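Local coordinates for protein fumarylacetoacetate hydrolase (Burkholderia xenovorans, PDB 5TI1) that probably hydrolyses fumarylacetoacetate to fumarate and acetoacetate, the last step of phenylalanine and tyrosine breakdown, at a metal-dependent active site, at residues B[148-161]-B[179-193]. Numbering follows the deposited sequence.
Sequences IPGYTDFYSSKEHA and WSEMPIGYNGRASSV. With MG (magnesium ion), chain K.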
# COMPACT_ATOMS: atom_id res chain seq x y z
N ILE B 148 -5.16 7.99 -0.33
CA ILE B 148 -3.74 7.64 -0.26
C ILE B 148 -3.50 6.41 -1.13
O ILE B 148 -3.93 5.30 -0.75
CB ILE B 148 -3.31 7.40 1.19
CG1 ILE B 148 -3.60 8.66 2.02
CG2 ILE B 148 -1.84 7.02 1.28
CD1 ILE B 148 -3.58 8.41 3.52
N PRO B 149 -2.83 6.55 -2.28
CA PRO B 149 -2.56 5.35 -3.10
C PRO B 149 -1.57 4.41 -2.44
O PRO B 149 -1.71 3.18 -2.57
CB PRO B 149 -2.00 5.95 -4.41
CG PRO B 149 -2.39 7.40 -4.39
CD PRO B 149 -2.34 7.77 -2.93
N GLY B 150 -0.57 4.95 -1.76
CA GLY B 150 0.45 4.19 -1.06
C GLY B 150 0.94 4.92 0.17
O GLY B 150 1.10 6.15 0.16
N TYR B 151 1.19 4.17 1.24
CA TYR B 151 1.73 4.71 2.49
C TYR B 151 3.04 4.00 2.80
O TYR B 151 3.08 2.77 2.89
CB TYR B 151 0.71 4.56 3.63
CG TYR B 151 1.27 4.70 5.03
CD1 TYR B 151 2.16 5.72 5.35
CD2 TYR B 151 0.90 3.80 6.04
CE1 TYR B 151 2.68 5.85 6.64
CE2 TYR B 151 1.40 3.92 7.32
CZ TYR B 151 2.29 4.95 7.62
OH TYR B 151 2.80 5.07 8.89
N THR B 152 4.11 4.77 2.90
CA THR B 152 5.45 4.29 3.20
C THR B 152 5.89 4.90 4.52
O THR B 152 5.62 6.07 4.78
CB THR B 152 6.43 4.70 2.09
OG1 THR B 152 6.02 4.12 0.84
CG2 THR B 152 7.84 4.26 2.44
N ASP B 153 6.60 4.12 5.34
CA ASP B 153 7.07 4.64 6.62
C ASP B 153 8.56 4.42 6.76
O ASP B 153 9.06 3.32 6.51
CB ASP B 153 6.33 4.01 7.80
CG ASP B 153 6.54 4.77 9.09
OD1 ASP B 153 6.74 6.01 9.04
OD2 ASP B 153 6.52 4.11 10.15
N PHE B 154 9.28 5.48 7.14
CA PHE B 154 10.71 5.39 7.30
C PHE B 154 11.06 5.25 8.78
O PHE B 154 10.20 4.90 9.60
CB PHE B 154 11.36 6.61 6.63
CG PHE B 154 11.25 6.58 5.13
CD1 PHE B 154 12.20 5.91 4.36
CD2 PHE B 154 10.17 7.18 4.49
CE1 PHE B 154 12.09 5.85 2.98
CE2 PHE B 154 10.05 7.12 3.10
CZ PHE B 154 11.01 6.46 2.35
N TYR B 155 12.30 5.56 9.13
CA TYR B 155 12.88 5.20 10.42
C TYR B 155 14.07 6.11 10.67
O TYR B 155 15.13 5.66 11.10
CB TYR B 155 13.31 3.73 10.39
CG TYR B 155 13.57 3.09 11.73
CD1 TYR B 155 12.52 2.71 12.56
CD2 TYR B 155 14.86 2.80 12.13
CE1 TYR B 155 12.76 2.10 13.77
CE2 TYR B 155 15.12 2.20 13.35
CZ TYR B 155 14.06 1.85 14.16
OH TYR B 155 14.31 1.24 15.37
N SER B 156 13.90 7.40 10.37
CA SER B 156 15.04 8.25 10.05
C SER B 156 15.49 9.13 11.22
O SER B 156 16.15 10.14 10.99
CB SER B 156 14.73 9.12 8.83
OG SER B 156 14.55 8.33 7.65
N SER B 157 15.14 8.76 12.45
CA SER B 157 15.63 9.46 13.64
C SER B 157 16.80 8.69 14.24
O SER B 157 16.63 7.54 14.67
CB SER B 157 14.52 9.63 14.67
OG SER B 157 15.04 10.12 15.91
N LYS B 158 17.98 9.32 14.27
CA LYS B 158 19.14 8.67 14.87
C LYS B 158 18.92 8.41 16.36
O LYS B 158 19.28 7.34 16.86
CB LYS B 158 20.40 9.50 14.65
CG LYS B 158 21.67 8.76 15.03
CD LYS B 158 22.92 9.53 14.60
CE LYS B 158 24.18 8.72 14.89
NZ LYS B 158 25.42 9.38 14.36
N GLU B 159 18.32 9.37 17.06
CA GLU B 159 18.07 9.20 18.50
C GLU B 159 17.10 8.06 18.76
O GLU B 159 17.25 7.30 19.72
CB GLU B 159 17.54 10.50 19.10
CG GLU B 159 18.50 11.70 19.03
CD GLU B 159 18.46 12.43 17.69
OE1 GLU B 159 17.93 11.87 16.70
OE2 GLU B 159 18.96 13.58 17.62
N HIS B 160 16.08 7.93 17.91
CA HIS B 160 15.12 6.84 18.05
C HIS B 160 15.78 5.49 17.77
O HIS B 160 15.65 4.55 18.56
CB HIS B 160 13.94 7.06 17.12
CG HIS B 160 12.94 5.95 17.15
ND1 HIS B 160 12.04 5.80 18.18
CD2 HIS B 160 12.72 4.92 16.30
CE1 HIS B 160 11.29 4.73 17.96
NE2 HIS B 160 11.68 4.18 16.82
N ALA B 161 16.50 5.39 16.64
CA ALA B 161 17.20 4.15 16.33
C ALA B 161 18.23 3.82 17.39
O ALA B 161 18.47 2.64 17.68
CB ALA B 161 17.88 4.27 14.96
N TRP B 179 21.94 1.42 8.67
CA TRP B 179 21.10 2.55 9.05
C TRP B 179 21.72 3.89 8.65
O TRP B 179 21.01 4.82 8.24
CB TRP B 179 20.81 2.53 10.56
CG TRP B 179 19.76 3.54 10.94
CD1 TRP B 179 18.42 3.32 11.07
CD2 TRP B 179 19.97 4.93 11.17
NE1 TRP B 179 17.78 4.49 11.39
CE2 TRP B 179 18.71 5.50 11.46
CE3 TRP B 179 21.10 5.76 11.20
CZ2 TRP B 179 18.55 6.85 11.76
CZ3 TRP B 179 20.94 7.10 11.49
CH2 TRP B 179 19.67 7.64 11.76
N SER B 180 23.04 4.01 8.77
CA SER B 180 23.71 5.26 8.42
C SER B 180 24.10 5.32 6.95
O SER B 180 24.70 6.31 6.52
CB SER B 180 24.95 5.44 9.31
OG SER B 180 24.57 5.55 10.68
N GLU B 181 23.77 4.29 6.17
CA GLU B 181 24.01 4.27 4.73
C GLU B 181 22.75 4.50 3.91
O GLU B 181 22.86 4.79 2.72
CB GLU B 181 24.65 2.94 4.31
CG GLU B 181 26.00 2.67 4.97
CD GLU B 181 27.17 3.29 4.21
OE1 GLU B 181 26.95 3.81 3.10
OE2 GLU B 181 28.31 3.26 4.73
N MET B 182 21.57 4.39 4.51
CA MET B 182 20.34 4.57 3.75
C MET B 182 19.21 4.94 4.70
O MET B 182 19.23 4.54 5.87
CB MET B 182 19.98 3.29 2.98
CG MET B 182 19.60 2.14 3.88
SD MET B 182 18.95 0.72 2.99
CE MET B 182 20.40 0.24 2.06
N PRO B 183 18.24 5.69 4.23
CA PRO B 183 17.03 5.89 5.03
C PRO B 183 16.13 4.66 4.94
O PRO B 183 15.27 4.60 4.06
CB PRO B 183 16.38 7.13 4.41
CG PRO B 183 16.91 7.16 3.00
CD PRO B 183 18.28 6.57 3.04
N ILE B 184 16.35 3.68 5.81
CA ILE B 184 15.57 2.45 5.72
C ILE B 184 14.09 2.76 5.95
O ILE B 184 13.71 3.73 6.62
CB ILE B 184 16.05 1.38 6.71
CG1 ILE B 184 15.75 1.80 8.14
CG2 ILE B 184 17.54 1.09 6.53
CD1 ILE B 184 15.98 0.70 9.13
N GLY B 185 13.24 1.91 5.37
CA GLY B 185 11.80 2.09 5.44
C GLY B 185 11.10 0.83 4.99
O GLY B 185 11.74 -0.14 4.57
N TYR B 186 9.78 0.87 5.07
CA TYR B 186 8.94 -0.27 4.73
C TYR B 186 7.63 0.26 4.16
O TYR B 186 7.27 1.42 4.38
CB TYR B 186 8.70 -1.17 5.97
CG TYR B 186 7.87 -0.51 7.05
CD1 TYR B 186 8.43 0.41 7.93
CD2 TYR B 186 6.51 -0.80 7.19
CE1 TYR B 186 7.65 1.03 8.92
CE2 TYR B 186 5.74 -0.19 8.17
CZ TYR B 186 6.30 0.73 9.03
OH TYR B 186 5.51 1.33 10.00
N ASN B 187 6.94 -0.57 3.37
CA ASN B 187 5.57 -0.24 2.97
C ASN B 187 4.64 -0.34 4.18
O ASN B 187 4.67 -1.34 4.90
CB ASN B 187 5.05 -1.17 1.89
CG ASN B 187 5.90 -1.18 0.65
OD1 ASN B 187 6.51 -2.18 0.34
ND2 ASN B 187 5.94 -0.06 -0.05
N GLY B 188 3.83 0.69 4.40
CA GLY B 188 2.76 0.63 5.36
C GLY B 188 1.44 0.31 4.68
O GLY B 188 1.35 0.16 3.46
N ARG B 189 0.40 0.22 5.50
CA ARG B 189 -0.94 -0.12 5.02
C ARG B 189 -1.75 1.16 4.81
O ARG B 189 -2.16 1.82 5.77
CB ARG B 189 -1.62 -1.06 6.01
CG ARG B 189 -2.98 -1.54 5.56
CD ARG B 189 -2.89 -2.63 4.47
NE ARG B 189 -4.24 -3.03 4.12
CZ ARG B 189 -4.61 -3.82 3.12
NH1 ARG B 189 -3.71 -4.35 2.28
NH2 ARG B 189 -5.91 -4.08 2.97
N ALA B 190 -2.01 1.49 3.55
CA ALA B 190 -2.76 2.71 3.25
C ALA B 190 -4.20 2.64 3.74
O ALA B 190 -4.75 3.66 4.16
CB ALA B 190 -2.72 2.99 1.74
N SER B 191 -4.82 1.45 3.71
CA SER B 191 -6.25 1.36 4.01
C SER B 191 -6.57 1.77 5.44
O SER B 191 -7.67 2.26 5.71
CB SER B 191 -6.76 -0.06 3.76
OG SER B 191 -6.27 -0.94 4.75
N SER B 192 -5.64 1.56 6.38
CA SER B 192 -5.91 1.86 7.78
C SER B 192 -5.38 3.23 8.21
O SER B 192 -5.29 3.50 9.41
CB SER B 192 -5.31 0.78 8.68
OG SER B 192 -3.99 0.46 8.25
N VAL B 193 -5.03 4.10 7.28
CA VAL B 193 -4.74 5.48 7.67
C VAL B 193 -6.08 6.19 7.85
O VAL B 193 -6.88 6.25 6.91
CB VAL B 193 -3.86 6.21 6.65
CG1 VAL B 193 -3.60 7.65 7.12
CG2 VAL B 193 -2.57 5.44 6.42
MG MG K . 6.58 4.28 12.40
O HOH W 1 1.79 1.19 0.92
O HOH W 2 2.94 2.04 9.72
O HOH W 3 15.13 5.84 7.83
O HOH W 4 25.29 7.97 11.67
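The magnesium site of this FAH-family enzyme draws one ligand from an antiparallel strand pair, in which Asp153 of strand 151-154 faces Tyr186 of strand 185-188. The two form a hydrogen-bonded pair: Asp153 N gives a nearly straight bond to Tyr186 O (2.9 Å), and Tyr186 N returns one to Asp153 O. Both side chains leave the same face of the sheet and run side by side. With CG lodged between its backbone N and carbonyl carbon (chi1 67°), Tyr186 carries its ring alongside Asp153, bringing CE1 within 3.4 Å of Asp153 CB. The carboxylate stands 73° from the ring plane; its OD2 binds magnesium at 2.3 Å and lies 3.0 Å from Tyr186 OH. A water links that hydroxyl to Tyr151 OH, while Glu226, Glu228 and Asp260 supply the other protein ligands.

Strand 185-188 is one of the two outermost strands of its mixed sheet within the chain, whereas strand 151-154 pairs on its other side, in parallel, with strand 372-374. On the opposite face from Asp153, Thr152 sends CG2 to Tyr186 O and bonds through OG1 to His360. Beyond Gly188, Tyr151 CD2 rests on Val193 CG2 (3.9 Å), with Arg189 O at the ring edge.

Past the other end of the pairing, the chain turns into helix 158-168, and Trp179 wedges against this corner. Its NE1 donates to Tyr155 O (2.9 Å), with the acceptor tilted somewhat from the indole plane. The Tyr155 and Trp179 rings meet rim to rim, and Ala161 CB makes a CH-pi contact over the indole's five-membered ring. Lys158 CA approaches CH2 of Trp179 at 3.3 Å. Ser157 N-caps the helix, its OG accepting from N of His160, the predicted proton acceptor; Tyr155, whose CE1 lies at the edge of the His160 ring, is predicted to bind substrate.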